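Local atomic coordinates of deoxyribodipyrimidine photo-lyase (Oryza sativa Japonica Group, PDB entry 3UMV), a protein that uses light energy and a bound FAD to split cyclobutane pyrimidine dimers in UV-damaged DNA back into separate pyrimidines. Residues Glu366-Ala371 and Leu414-Tyr419; Gly283-Leu288 and His388-Gly393; Leu56-Gly61 and Thr132-Phe137. One frame throughout, in Å; residues are numbered along the deposited sequence.

Interaction 1. Residues Glu366-Ala371 and Leu414-Tyr419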
loop_
_atom_site.group_PDB
_atom_site.type_symbol
_atom_site.label_atom_id
_atom_site.label_comp_id
_atom_site.label_asym_id
_atom_site.label_seq_id
_atom_site.Cartn_x
_atom_site.Cartn_y
_atom_site.Cartn_z
ATOM N N GLU A 366 -12.545 18.622 12.541
ATOM C CA GLU A 366 -11.899 19.830 12.030
ATOM C C GLU A 366 -10.734 20.278 12.913
ATOM O O GLU A 366 -9.670 20.627 12.406
ATOM C CB GLU A 366 -12.910 20.975 11.836
ATOM C CG GLU A 366 -12.293 22.297 11.348
ATOM C CD GLU A 366 -12.005 23.295 12.481
ATOM O OE1 GLU A 366 -12.891 23.512 13.346
ATOM O OE2 GLU A 366 -10.890 23.870 12.504
ATOM N N GLN A 367 -10.940 20.250 14.229
ATOM C CA GLN A 367 -9.910 20.644 15.194
ATOM C C GLN A 367 -8.694 19.712 15.162
ATOM O O GLN A 367 -7.554 20.175 15.253
ATOM C CB GLN A 367 -10.482 20.695 16.608
ATOM C CG GLN A 367 -11.397 21.897 16.847
ATOM C CD GLN A 367 -12.244 21.766 18.099
ATOM O OE1 GLN A 367 -12.423 20.676 18.628
ATOM N NE2 GLN A 367 -12.790 22.893 18.572
ATOM N N LEU A 368 -8.948 18.413 15.051
ATOM C CA LEU A 368 -7.867 17.441 14.897
ATOM C C LEU A 368 -7.130 17.671 13.589
ATOM O O LEU A 368 -5.897 17.734 13.552
ATOM C CB LEU A 368 -8.425 16.019 14.958
ATOM C CG LEU A 368 -9.015 15.601 16.311
ATOM C CD1 LEU A 368 -9.832 14.313 16.212
ATOM C CD2 LEU A 368 -7.927 15.477 17.377
ATOM N N GLU A 369 -7.880 17.790 12.506
ATOM C CA GLU A 369 -7.265 17.961 11.191
ATOM C C GLU A 369 -6.334 19.169 11.141
ATOM O O GLU A 369 -5.287 19.140 10.493
ATOM C CB GLU A 369 -8.326 18.099 10.114
ATOM C CG GLU A 369 -7.722 18.314 8.741
ATOM C CD GLU A 369 -8.672 17.988 7.630
ATOM O OE1 GLU A 369 -8.222 18.002 6.474
ATOM O OE2 GLU A 369 -9.863 17.714 7.902
ATOM N N ASN A 370 -6.726 20.242 11.815
ATOM C CA ASN A 370 -5.938 21.464 11.801
ATOM C C ASN A 370 -4.939 21.569 12.950
ATOM O O ASN A 370 -4.331 22.625 13.147
ATOM C CB ASN A 370 -6.857 22.689 11.760
ATOM C CG ASN A 370 -7.580 22.817 10.436
ATOM O OD1 ASN A 370 -8.749 22.440 10.307
ATOM N ND2 ASN A 370 -6.876 23.320 9.432
ATOM N N ALA A 371 -4.773 20.471 13.690
ATOM C CA ALA A 371 -3.785 20.373 14.760
ATOM C C ALA A 371 -3.980 21.432 15.848
ATOM O O ALA A 371 -3.034 22.125 16.237
ATOM C CB ALA A 371 -2.354 20.422 14.188
ATOM N N LEU A 414 -12.032 5.806 14.948
ATOM C CA LEU A 414 -11.546 4.997 13.832
ATOM C C LEU A 414 -11.823 5.698 12.507
ATOM O O LEU A 414 -10.948 5.777 11.632
ATOM C CB LEU A 414 -12.214 3.622 13.858
ATOM C CG LEU A 414 -11.728 2.518 12.932
ATOM C CD1 LEU A 414 -10.242 2.226 13.178
ATOM C CD2 LEU A 414 -12.572 1.273 13.199
ATOM N N SER A 415 -13.037 6.223 12.362
ATOM C CA SER A 415 -13.432 6.911 11.132
ATOM C C SER A 415 -12.568 8.144 10.891
ATOM O O SER A 415 -12.171 8.441 9.764
ATOM C CB SER A 415 -14.908 7.314 11.211
ATOM O OG SER A 415 -15.295 8.025 10.056
ATOM N N THR A 416 -12.283 8.874 11.958
ATOM C CA THR A 416 -11.488 10.093 11.830
ATOM C C THR A 416 -10.027 9.783 11.492
ATOM O O THR A 416 -9.434 10.419 10.613
ATOM C CB THR A 416 -11.626 10.984 13.086
ATOM O OG1 THR A 416 -12.965 11.492 13.145
ATOM C CG2 THR A 416 -10.685 12.154 13.012
ATOM N N ALA A 417 -9.457 8.794 12.168
ATOM C CA ALA A 417 -8.073 8.385 11.891
ATOM C C ALA A 417 -7.914 7.963 10.430
ATOM O O ALA A 417 -6.952 8.345 9.759
ATOM C CB ALA A 417 -7.640 7.244 12.843
ATOM N N ILE A 418 -8.856 7.150 9.948
ATOM C CA ILE A 418 -8.791 6.608 8.601
ATOM C C ILE A 418 -8.953 7.736 7.600
ATOM O O ILE A 418 -8.216 7.826 6.635
ATOM C CB ILE A 418 -9.878 5.496 8.384
ATOM C CG1 ILE A 418 -9.489 4.230 9.149
ATOM C CG2 ILE A 418 -10.090 5.188 6.911
ATOM C CD1 ILE A 418 -10.594 3.169 9.159
ATOM N N TYR A 419 -9.894 8.635 7.859
ATOM C CA TYR A 419 -10.099 9.771 6.973
ATOM C C TYR A 419 -8.828 10.613 6.855
ATOM O O TYR A 419 -8.411 10.943 5.753
ATOM C CB TYR A 419 -11.273 10.623 7.468
ATOM C CG TYR A 419 -11.287 12.042 6.939
ATOM C CD1 TYR A 419 -11.762 12.337 5.668
ATOM C CD2 TYR A 419 -10.804 13.085 7.718
ATOM C CE1 TYR A 419 -11.756 13.643 5.191
ATOM C CE2 TYR A 419 -10.800 14.389 7.258
ATOM C CZ TYR A 419 -11.271 14.661 5.995
ATOM O OH TYR A 419 -11.259 15.967 5.550
#

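Interaction 2. Residues Gly283-Leu288 and His388-Gly393. With FAD (flavin-adenine dinucleotide), chain I; URE (urea), chain J; EDO (1,2-ethanediol), chain C.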
loop_
_atom_site.group_PDB
_atom_site.type_symbol
_atom_site.label_atom_id
_atom_site.label_comp_id
_atom_site.label_asym_id
_atom_site.label_seq_id
_atom_site.Cartn_x
_atom_site.Cartn_y
_atom_site.Cartn_z
ATOM N N GLY A 283 11.960 4.798 4.198
ATOM C CA GLY A 283 11.314 5.695 3.254
ATOM C C GLY A 283 10.737 4.940 2.059
ATOM O O GLY A 283 10.524 5.508 0.982
ATOM N N LEU A 284 10.476 3.652 2.259
ATOM C CA LEU A 284 10.030 2.775 1.175
ATOM C C LEU A 284 8.526 2.740 0.965
ATOM O O LEU A 284 8.070 2.400 -0.126
ATOM C CB LEU A 284 10.535 1.345 1.384
ATOM C CG LEU A 284 12.027 1.129 1.154
ATOM C CD1 LEU A 284 12.389 -0.280 1.589
ATOM C CD2 LEU A 284 12.362 1.351 -0.322
ATOM N N SER A 285 7.758 3.078 1.997
ATOM C CA SER A 285 6.300 2.901 1.917
ATOM C C SER A 285 5.622 3.616 0.738
ATOM O O SER A 285 4.659 3.104 0.178
ATOM C CB SER A 285 5.628 3.271 3.237
ATOM O OG SER A 285 5.761 4.650 3.524
ATOM N N PRO A 286 6.108 4.795 0.346
ATOM C CA PRO A 286 5.425 5.401 -0.808
ATOM C C PRO A 286 5.529 4.496 -2.038
ATOM O O PRO A 286 4.546 4.187 -2.712
ATOM C CB PRO A 286 6.193 6.703 -1.034
ATOM C CG PRO A 286 6.848 7.000 0.289
ATOM C CD PRO A 286 7.150 5.675 0.917
ATOM N N TYR A 287 6.747 4.035 -2.298
ATOM C CA TYR A 287 7.024 3.136 -3.408
ATOM C C TYR A 287 6.317 1.779 -3.297
ATOM O O TYR A 287 5.783 1.272 -4.275
ATOM C CB TYR A 287 8.532 2.951 -3.517
ATOM C CG TYR A 287 9.261 4.264 -3.716
ATOM C CD1 TYR A 287 10.149 4.755 -2.754
ATOM C CD2 TYR A 287 9.097 4.993 -4.883
ATOM C CE1 TYR A 287 10.819 5.966 -2.946
ATOM C CE2 TYR A 287 9.763 6.192 -5.078
ATOM C CZ TYR A 287 10.630 6.665 -4.123
ATOM O OH TYR A 287 11.288 7.854 -4.347
ATOM N N LEU A 288 6.293 1.208 -2.101
ATOM C CA LEU A 288 5.654 -0.082 -1.887
ATOM C C LEU A 288 4.148 0.047 -2.062
ATOM O O LEU A 288 3.506 -0.835 -2.644
ATOM C CB LEU A 288 5.983 -0.609 -0.480
ATOM C CG LEU A 288 7.434 -1.063 -0.282
ATOM C CD1 LEU A 288 7.667 -1.431 1.172
ATOM C CD2 LEU A 288 7.790 -2.221 -1.184
ATOM N N HIS A 388 4.391 17.130 5.303
ATOM C CA HIS A 388 5.420 16.249 4.762
ATOM C C HIS A 388 4.805 15.065 3.997
ATOM O O HIS A 388 5.401 14.572 3.049
ATOM C CB HIS A 388 6.332 15.760 5.896
ATOM C CG HIS A 388 7.521 14.968 5.447
ATOM N ND1 HIS A 388 7.712 13.651 5.808
ATOM C CD2 HIS A 388 8.601 15.313 4.706
ATOM C CE1 HIS A 388 8.846 13.214 5.289
ATOM N NE2 HIS A 388 9.405 14.205 4.619
ATOM N N GLY A 389 3.625 14.607 4.411
ATOM C CA GLY A 389 2.978 13.485 3.745
ATOM C C GLY A 389 3.399 12.099 4.217
ATOM O O GLY A 389 3.009 11.080 3.640
ATOM N N LYS A 390 4.188 12.032 5.278
ATOM C CA LYS A 390 4.584 10.741 5.820
ATOM C C LYS A 390 4.917 10.940 7.290
ATOM O O LYS A 390 5.982 11.452 7.630
ATOM C CB LYS A 390 5.778 10.167 5.041
ATOM C CG LYS A 390 6.197 8.755 5.455
ATOM C CD LYS A 390 7.344 8.218 4.583
ATOM C CE LYS A 390 7.851 6.858 5.055
ATOM N NZ LYS A 390 8.589 6.926 6.377
ATOM N N MET A 391 3.983 10.577 8.158
ATOM C CA MET A 391 4.182 10.743 9.596
ATOM C C MET A 391 5.099 9.634 10.071
ATOM O O MET A 391 5.013 8.514 9.578
ATOM C CB MET A 391 2.860 10.647 10.342
ATOM C CG MET A 391 2.981 10.896 11.839
ATOM S SD MET A 391 1.465 10.523 12.752
ATOM C CE MET A 391 0.256 11.428 11.788
ATOM N N HIS A 392 5.985 9.946 11.015
ATOM C CA HIS A 392 6.907 8.956 11.524
ATOM C C HIS A 392 6.166 7.755 12.112
ATOM O O HIS A 392 5.193 7.917 12.863
ATOM C CB HIS A 392 7.825 9.568 12.583
ATOM C CG HIS A 392 8.831 8.601 13.102
ATOM N ND1 HIS A 392 10.106 8.512 12.584
ATOM C CD2 HIS A 392 8.751 7.661 14.073
ATOM C CE1 HIS A 392 10.767 7.558 13.212
ATOM N NE2 HIS A 392 9.974 7.036 14.129
ATOM N N GLY A 393 6.634 6.557 11.776
ATOM C CA GLY A 393 5.943 5.327 12.133
ATOM C C GLY A 393 5.614 5.192 13.607
ATOM O O GLY A 393 4.532 4.718 13.981
HETATM P PA FAD I . 10.062 1.279 7.757
HETATM O O1A FAD I . 10.219 1.244 9.247
HETATM O O2A FAD I . 11.340 1.505 6.999
HETATM O O5B FAD I . 9.350 -0.079 7.300
HETATM C C5B FAD I . 9.621 -0.685 6.055
HETATM C C4B FAD I . 8.338 -1.295 5.482
HETATM O O4B FAD I . 7.767 -2.254 6.359
HETATM C C3B FAD I . 7.251 -0.253 5.296
HETATM O O3B FAD I . 7.405 0.445 4.084
HETATM C C2B FAD I . 6.022 -1.114 5.284
HETATM O O2B FAD I . 5.921 -1.776 4.037
HETATM C C1B FAD I . 6.360 -2.157 6.317
HETATM N N9A FAD I . 5.829 -1.782 7.639
HETATM C C8A FAD I . 6.473 -1.107 8.641
HETATM N N7A FAD I . 5.611 -0.992 9.679
HETATM C C5A FAD I . 4.425 -1.571 9.339
HETATM C C6A FAD I . 3.201 -1.754 9.993
HETATM N N6A FAD I . 3.020 -1.406 11.266
HETATM N N1A FAD I . 2.173 -2.409 9.352
HETATM C C2A FAD I . 2.355 -2.891 8.076
HETATM N N3A FAD I . 3.558 -2.707 7.432
HETATM C C4A FAD I . 4.572 -2.072 8.060
HETATM N N1 FAD I . 1.571 1.954 6.483
HETATM C C2 FAD I . 1.320 2.186 5.163
HETATM O O2 FAD I . 2.036 1.619 4.337
HETATM N N3 FAD I . 0.277 3.012 4.779
HETATM C C4 FAD I . -0.515 3.630 5.730
HETATM O O4 FAD I . -1.441 4.371 5.384
HETATM C C4X FAD I . -0.258 3.378 7.072
HETATM N N5 FAD I . -1.001 3.972 8.065
HETATM C C5X FAD I . -0.744 3.694 9.394
HETATM C C6 FAD I . -1.528 4.279 10.397
HETATM C C7 FAD I . -1.266 4.003 11.743
HETATM C C7M FAD I . -2.133 4.634 12.801
HETATM C C8 FAD I . -0.211 3.148 12.073
HETATM C C8M FAD I . 0.121 2.818 13.498
HETATM C C9 FAD I . 0.564 2.587 11.073
HETATM C C9A FAD I . 0.299 2.854 9.742
HETATM N N10 FAD I . 1.079 2.292 8.753
HETATM C C10 FAD I . 0.785 2.553 7.436
HETATM C "C1'" FAD I . 2.242 1.364 9.075
HETATM C "C2'" FAD I . 3.613 2.093 9.244
HETATM O "O2'" FAD I . 3.571 3.238 10.103
HETATM C "C3'" FAD I . 4.257 2.530 7.915
HETATM O "O3'" FAD I . 4.273 1.442 7.029
HETATM C "C4'" FAD I . 5.691 3.041 8.075
HETATM O "O4'" FAD I . 5.709 4.145 8.961
HETATM C "C5'" FAD I . 6.218 3.422 6.693
HETATM O "O5'" FAD I . 7.423 4.149 6.698
HETATM P P FAD I . 8.766 3.441 6.177
HETATM O O1P FAD I . 8.548 2.810 4.816
HETATM O O2P FAD I . 9.888 4.446 6.180
HETATM O O3P FAD I . 8.927 2.386 7.386
HETATM C C URE J . 9.443 10.185 8.508
HETATM O O URE J . 8.456 10.840 8.844
HETATM N N1 URE J . 10.558 10.250 9.201
HETATM N N2 URE J . 9.435 9.549 7.363
HETATM C C1 EDO C . 11.076 10.538 4.368
HETATM O O1 EDO C . 10.110 10.821 5.307
HETATM C C2 EDO C . 11.322 9.224 4.086
HETATM O O2 EDO C . 11.063 8.307 5.079
#

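Interaction 3. Residues Leu56-Gly61 and Thr132-Phe137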
loop_
_atom_site.group_PDB
_atom_site.type_symbol
_atom_site.label_atom_id
_atom_site.label_comp_id
_atom_site.label_asym_id
_atom_site.label_seq_id
_atom_site.Cartn_x
_atom_site.Cartn_y
_atom_site.Cartn_z
ATOM N N LEU A 56 2.881 -9.586 -14.312
ATOM C CA LEU A 56 3.385 -9.338 -15.655
ATOM C C LEU A 56 4.152 -10.565 -16.197
ATOM O O LEU A 56 3.958 -10.970 -17.342
ATOM C CB LEU A 56 4.277 -8.092 -15.666
ATOM C CG LEU A 56 4.942 -7.792 -17.011
ATOM C CD1 LEU A 56 3.874 -7.601 -18.076
ATOM C CD2 LEU A 56 5.857 -6.567 -16.913
ATOM N N LEU A 57 5.007 -11.154 -15.362
ATOM C CA LEU A 57 5.760 -12.361 -15.728
ATOM C C LEU A 57 4.818 -13.493 -16.128
ATOM O O LEU A 57 5.055 -14.191 -17.115
ATOM C CB LEU A 57 6.659 -12.808 -14.568
ATOM C CG LEU A 57 7.930 -11.986 -14.357
ATOM C CD1 LEU A 57 8.555 -12.272 -12.997
ATOM C CD2 LEU A 57 8.916 -12.276 -15.470
ATOM N N HIS A 58 3.746 -13.671 -15.363
ATOM C CA HIS A 58 2.754 -14.689 -15.679
ATOM C C HIS A 58 2.094 -14.420 -17.032
ATOM O O HIS A 58 1.964 -15.320 -17.857
ATOM C CB HIS A 58 1.696 -14.779 -14.580
ATOM C CG HIS A 58 0.711 -15.883 -14.798
ATOM N ND1 HIS A 58 -0.645 -15.664 -14.924
ATOM C CD2 HIS A 58 0.891 -17.217 -14.938
ATOM C CE1 HIS A 58 -1.260 -16.818 -15.118
ATOM N NE2 HIS A 58 -0.351 -17.775 -15.130
ATOM N N ALA A 59 1.691 -13.173 -17.263
ATOM C CA ALA A 59 1.079 -12.804 -18.535
ATOM C C ALA A 59 2.043 -13.097 -19.689
ATOM O O ALA A 59 1.662 -13.722 -20.664
ATOM C CB ALA A 59 0.640 -11.332 -18.532
ATOM N N ALA A 60 3.286 -12.639 -19.560
ATOM C CA ALA A 60 4.305 -12.845 -20.587
ATOM C C ALA A 60 4.527 -14.326 -20.818
ATOM O O ALA A 60 4.712 -14.755 -21.949
ATOM C CB ALA A 60 5.626 -12.182 -20.190
ATOM N N GLY A 61 4.520 -15.109 -19.746
ATOM C CA GLY A 61 4.706 -16.546 -19.885
ATOM C C GLY A 61 3.559 -17.203 -20.632
ATOM O O GLY A 61 3.768 -18.158 -21.383
ATOM N N THR A 132 -6.575 -14.235 -22.720
ATOM C CA THR A 132 -6.486 -14.197 -21.266
ATOM C C THR A 132 -6.340 -12.782 -20.715
ATOM O O THR A 132 -5.591 -11.974 -21.253
ATOM C CB THR A 132 -5.310 -15.056 -20.757
ATOM O OG1 THR A 132 -5.388 -16.365 -21.342
ATOM C CG2 THR A 132 -5.348 -15.186 -19.231
ATOM N N LEU A 133 -7.067 -12.502 -19.638
ATOM C CA LEU A 133 -6.853 -11.302 -18.842
ATOM C C LEU A 133 -6.167 -11.710 -17.545
ATOM O O LEU A 133 -6.637 -12.610 -16.856
ATOM C CB LEU A 133 -8.195 -10.636 -18.522
ATOM C CG LEU A 133 -8.180 -9.475 -17.519
ATOM C CD1 LEU A 133 -7.508 -8.259 -18.113
ATOM C CD2 LEU A 133 -9.602 -9.134 -17.082
ATOM N N VAL A 134 -5.055 -11.059 -17.217
ATOM C CA VAL A 134 -4.374 -11.315 -15.950
ATOM C C VAL A 134 -4.505 -10.091 -15.062
ATOM O O VAL A 134 -4.180 -8.993 -15.477
ATOM C CB VAL A 134 -2.878 -11.608 -16.155
ATOM C CG1 VAL A 134 -2.193 -11.850 -14.795
ATOM C CG2 VAL A 134 -2.702 -12.794 -17.110
ATOM N N ALA A 135 -4.981 -10.269 -13.836
ATOM C CA ALA A 135 -5.030 -9.137 -12.906
ATOM C C ALA A 135 -4.065 -9.355 -11.750
ATOM O O ALA A 135 -3.720 -10.493 -11.449
ATOM C CB ALA A 135 -6.448 -8.922 -12.386
ATOM N N ASP A 136 -3.624 -8.271 -11.118
ATOM C CA ASP A 136 -2.881 -8.374 -9.868
ATOM C C ASP A 136 -3.850 -8.347 -8.678
ATOM O O ASP A 136 -5.074 -8.381 -8.863
ATOM C CB ASP A 136 -1.705 -7.356 -9.758
ATOM C CG ASP A 136 -2.132 -5.890 -10.004
ATOM O OD1 ASP A 136 -1.336 -5.120 -10.605
ATOM O OD2 ASP A 136 -3.228 -5.490 -9.556
ATOM N N PHE A 137 -3.312 -8.355 -7.465
ATOM C CA PHE A 137 -4.136 -8.560 -6.275
ATOM C C PHE A 137 -4.091 -7.448 -5.248
ATOM O O PHE A 137 -3.018 -6.981 -4.863
ATOM C CB PHE A 137 -3.754 -9.857 -5.541
ATOM C CG PHE A 137 -4.364 -9.951 -4.170
ATOM C CD1 PHE A 137 -3.633 -9.589 -3.048
ATOM C CD2 PHE A 137 -5.689 -10.334 -4.010
ATOM C CE1 PHE A 137 -4.209 -9.648 -1.770
ATOM C CE2 PHE A 137 -6.277 -10.388 -2.748
ATOM C CZ PHE A 137 -5.526 -10.034 -1.622
#

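Interaction 1. Residues Glu366-Ala371 and Leu414-Tyr419
In the helical part of this FAD-binding photolyase, the last turn of helix 365-369 meets the middle of helix 410-424 through two side-chain pairs, Leu-368 with Thr-416 and Glu-369 with Tyr-419. The apolar pair is a single touch: CD1 of Leu-368 lies 4.0 Å from CG2 of Thr-416, the two side chains crossing at about a right angle. The methyl of Thr-416 is the branch anti to its backbone N, while OG1 bonds back to the carbonyl of Glu-412 and to Arg-365. The polar pair is reached by an extended glutamate, with OE2 of Glu-369 in the plane of the Tyr-419 ring at its edge, 3.2 Å from OH and 3.5 Å from CE2. Carboxylate and ring planes stand 71° apart. The other carboxylate oxygen, OE1, is held by a hydrogen bond with Tyr-424 and a salt bridge to Lys-423, which is also hydrogen-bonded to Tyr-419 OH, so one lysine serves both side chains. Just beyond, Ala-371, with positive phi, closes the helix in a Schellman motif. Leu-368 also rests on Trp-378 of helix 376-388 and lies near Trp-406, both predicted electron-transfer tryptophans, while helix 431-442 packs against Leu-414, Ala-417 and Ile-418.

Interaction 2. Residues Gly283-Leu288 and His388-Gly393
Lys-390 reaches across to Gly-283, Ser-285 and Pro-286 with its CE, and the tight point is CE against OG of Ser-285, at 3.4 Å. Looser are CA of Gly-283 and CD of Pro-286, 4.1 and 4.4 Å from the same CE. Ser-285 OG is itself hydrogen-bonded to Asp-427. The lysine chain runs extended as far as CE and then bends (chi4 -70°), which brings NZ to the FAD diphosphate, 2.8 Å from O2P and 3.0 Å from O5'. Here the start of helix 285-290 and the loop between helices 376-388 and 393-405 together form an FAD phosphate site: Gly-283 N donates to O2P (2.9 Å) and Ser-285 N to O1P (2.9 Å), with a weak bond from Leu-284 N to O1P. O2P is thus shared by the Gly-283 amide and the lysine ammonium, whose positive character probably offsets the phosphate charge. With an alanine here instead of Lys-390, O2P and O5' would probably lose their ammonium partner and a gap would open beside Ser-285. Beyond the facing segment NZ meets small molecules: it bonds to O2 of a 1,2-ethanediol, probably from the crystallisation liquor, and N2 of a urea lies 2.9 Å from NZ.

Interaction 3. Residues Leu56-Gly61 and Thr132-Phe137
Val-134 of the strand meets His-58 and Ala-59 of the helix; no hydrogen bond crosses this buried contact, and Val-134 supplies the strand's side of it. The apolar part is the pair Ala-59 and Val-134. CB of Ala-59 lies 3.9 Å from CG2 of Val-134, and the same valine methyl is 4.0 Å from CA of Ala-59, so the valine branch rests on the helix backbone as well as on the alanine methyl. The small alanine is consistent with the close approach, the CA atoms of Ala-59 and Val-134 lying 6.2 Å apart. Val-134 directs its side chain toward the helix, while its neighbour Leu-133 points away, as expected of successive residues in a strand.

The second kind of contact joins an aromatic ring to an aliphatic branch. The imidazole of His-58 presents its edge to the other valine methyl, ND1 lying 4.1 Å from CG1, which is near the ring plane. CG of His-58 is anti to the backbone N (chi1 -175°), and CG1 of Val-134 is likewise anti to its own N (chi1 179°); CG1 lies at the imidazole edge, while CG2 touches Ala-59 and is nearly as close to His-58 ND1 (4.2 Å). This is van der Waals packing in which a nitrogen faces a hydrocarbon, and ND1 has no polar partner anywhere in the model. His-164 accompanies the ring, the two imidazole planes at about 30°.

Hydrogen bonding belongs to the sheet: Val-134 pairs through its backbone with Val-41 and Trp-43, and Leu-133 with strand 162-166. Helix 54-66 connects the parallel neighbouring strands 40-44 and 70-75, a beta-alpha-beta crossover of the photolyase/cryptochrome alpha/beta domain, and also covers strand 132-135. Ala-59 touches Val-40, Tyr-42 and Leu-70 of the two connected strands, while His-58 and Val-134 both reach Val-166 of strand 162-166.

Interaction 3 comes first along the chain and is complete before the others begin; it belongs to the N-terminal alpha/beta domain, with its six-stranded mixed sheet. Interactions 1 and 2 lie in the helical part that holds FAD, and their segments alternate in the sequence: 283-288, 366-371, 388-393, then 414-419. Helix 376-388 bridges them, since it follows segment 366-371 and leads into the loop of 388-393. Their centres are about 19 Å apart, with about 8 Å between nearest atoms. Interaction 3 lies about 28 Å from interaction 2 and about 39 Å from interaction 1, centre to centre, and across the chain's centre from the latter. Interaction 2 touches the cofactor itself, whereas interaction 1 adjoins predicted electron-transfer tryptophans.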